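PDB 3HC1: metal-dependent phosphohydrolase, HDOD domain-containing from Geobacter sulfurreducens, which is of unknown function but binds two iron ions and, by its HD-type family, may act as a metal-dependent phosphohydrolase. Local coordinates for residues A[227-232]-A[271-276]. Sequence-based numbering, arbitrary orientation.
Sequences QAAIVA and RRSLGG
Ser273, in the last turn of helix 266-273, presses its hydroxymethyl group against the start of helix 229-243 and gives up more surface to the contact than any other residue. Its OG lies 3.1 Å from the backbone N of Ala228, the N-cap residue; at chi1 -52° the hydroxyl stands beside its own backbone N and opposite the carbonyl carbon, which directs it at this turn. OG is within hydrogen-bonding reach of the carbonyls of Val269, one turn back in the same helix, and Lys226, just ahead of Gln227; its single proton can serve one at a time or be shared. Next to the hydroxyl, CB of Ser273 meets CB of Ala229 at 3.9 Å, an ordinary van der Waals contact of methyl and methylene. The backbones come nearest at Gln227, whose CA is 4.6 Å from CA of Ser273; its side chain starts out away from the other helix, then bends at chi2 (-109°) and brings its amide back to the Ser273 carbonyl. Arg272, extended from CG to NE, carries NH2 to 3.9 Å from CB of Ala228, at an oblique angle to the guanidinium, while its NE is hydrogen-bonded to the Lys226 carbonyl. The contact thus joins a helix C-terminus to the turn that starts the helix bearing the iron ligand Asp238. Ser273 meets two alanines, long Gln227 and Arg272 reach in from outside them, and the polar link runs chiefly through Lys226 O.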
loop_
_atom_site.group_PDB
_atom_site.type_symbol
_atom_site.label_atom_id
_atom_site.label_comp_id
_atom_site.label_asym_id
_atom_site.label_seq_id
_atom_site.Cartn_x
_atom_site.Cartn_y
_atom_site.Cartn_z
ATOM N N GLN A 227 17.789 -8.836 2.929
ATOM C CA GLN A 227 17.041 -8.702 1.700
ATOM C C GLN A 227 15.678 -8.115 2.029
ATOM O O GLN A 227 14.689 -8.834 2.163
ATOM C CB GLN A 227 16.944 -10.039 1.002
ATOM C CG GLN A 227 18.326 -10.555 0.552
ATOM C CD GLN A 227 18.499 -10.506 -0.939
ATOM O OE1 GLN A 227 18.214 -9.485 -1.573
ATOM N NE2 GLN A 227 18.943 -11.620 -1.521
ATOM N N ALA A 228 15.658 -6.786 2.101
ATOM C CA ALA A 228 14.486 -6.038 2.551
ATOM C C ALA A 228 14.085 -4.943 1.558
ATOM O O ALA A 228 13.576 -3.898 1.974
ATOM C CB ALA A 228 14.771 -5.466 3.963
ATOM N N ALA A 229 14.220 -5.226 0.244
ATOM C CA ALA A 229 13.917 -4.271 -0.868
ATOM C C ALA A 229 12.487 -3.838 -0.845
ATOM O O ALA A 229 12.232 -2.649 -0.866
ATOM C CB ALA A 229 14.242 -4.822 -2.231
ATOM N N ILE A 230 11.534 -4.763 -0.732
ATOM C CA ILE A 230 10.132 -4.371 -0.790
ATOM C C ILE A 230 9.768 -3.428 0.349
ATOM O O ILE A 230 9.156 -2.408 0.111
ATOM C CB ILE A 230 9.164 -5.600 -0.843
ATOM C CG1 ILE A 230 9.400 -6.417 -2.149
ATOM C CG2 ILE A 230 7.727 -5.115 -0.790
ATOM C CD1 ILE A 230 8.736 -7.790 -2.199
ATOM N N VAL A 231 10.144 -3.779 1.575
ATOM C CA VAL A 231 9.829 -2.989 2.735
ATOM C C VAL A 231 10.471 -1.604 2.577
ATOM O O VAL A 231 9.825 -0.581 2.817
ATOM C CB VAL A 231 10.361 -3.572 4.071
ATOM C CG1 VAL A 231 9.753 -2.722 5.229
ATOM C CG2 VAL A 231 10.025 -5.053 4.233
ATOM N N ALA A 232 11.744 -1.589 2.160
ATOM C CA ALA A 232 12.468 -0.355 1.965
ATOM C C ALA A 232 11.738 0.547 0.952
ATOM O O ALA A 232 11.589 1.755 1.203
ATOM C CB ALA A 232 13.912 -0.658 1.543
ATOM N N ARG A 271 20.145 -1.040 -2.228
ATOM C CA ARG A 271 21.461 -1.438 -2.755
ATOM C C ARG A 271 22.055 -2.700 -2.120
ATOM O O ARG A 271 22.687 -3.472 -2.810
ATOM C CB ARG A 271 22.530 -0.346 -2.597
ATOM C CG ARG A 271 22.335 0.811 -3.482
ATOM C CD ARG A 271 23.599 1.647 -3.694
ATOM N NE ARG A 271 23.239 2.625 -4.710
ATOM C CZ ARG A 271 22.661 3.801 -4.484
ATOM N NH1 ARG A 271 22.447 4.231 -3.248
ATOM N NH2 ARG A 271 22.341 4.576 -5.518
ATOM N N ARG A 272 21.943 -2.853 -0.811
ATOM C CA ARG A 272 22.415 -4.069 -0.158
ATOM C C ARG A 272 21.563 -5.288 -0.613
ATOM O O ARG A 272 22.090 -6.399 -0.684
ATOM C CB ARG A 272 22.427 -3.921 1.368
ATOM C CG ARG A 272 21.172 -4.436 2.046
ATOM C CD ARG A 272 21.069 -4.091 3.526
ATOM N NE ARG A 272 19.795 -4.590 4.104
ATOM C CZ ARG A 272 19.261 -4.148 5.253
ATOM N NH1 ARG A 272 19.850 -3.174 5.940
ATOM N NH2 ARG A 272 18.108 -4.669 5.727
ATOM N N SER A 273 20.275 -5.083 -0.924
ATOM C CA SER A 273 19.374 -6.175 -1.332
ATOM C C SER A 273 19.557 -6.581 -2.815
ATOM O O SER A 273 19.335 -7.729 -3.190
ATOM C CB SER A 273 17.889 -5.807 -1.087
ATOM O OG SER A 273 17.625 -5.350 0.245
ATOM N N LEU A 274 19.918 -5.614 -3.647
ATOM C CA LEU A 274 20.035 -5.779 -5.089
ATOM C C LEU A 274 21.473 -5.427 -5.462
ATOM O O LEU A 274 21.751 -4.316 -5.911
ATOM C CB LEU A 274 19.038 -4.846 -5.805
ATOM C CG LEU A 274 17.554 -4.987 -5.398
ATOM C CD1 LEU A 274 16.640 -3.932 -6.096
ATOM C CD2 LEU A 274 17.052 -6.425 -5.655
ATOM N N GLY A 275 22.380 -6.388 -5.272
ATOM C CA GLY A 275 23.827 -6.180 -5.471
ATOM C C GLY A 275 24.235 -5.566 -6.817
ATOM O O GLY A 275 25.190 -4.766 -6.884
ATOM N N GLY A 276 23.515 -5.933 -7.880
ATOM C CA GLY A 276 23.793 -5.430 -9.235
ATOM C C GLY A 276 23.080 -4.135 -9.647
ATOM O O GLY A 276 23.419 -3.555 -10.678
#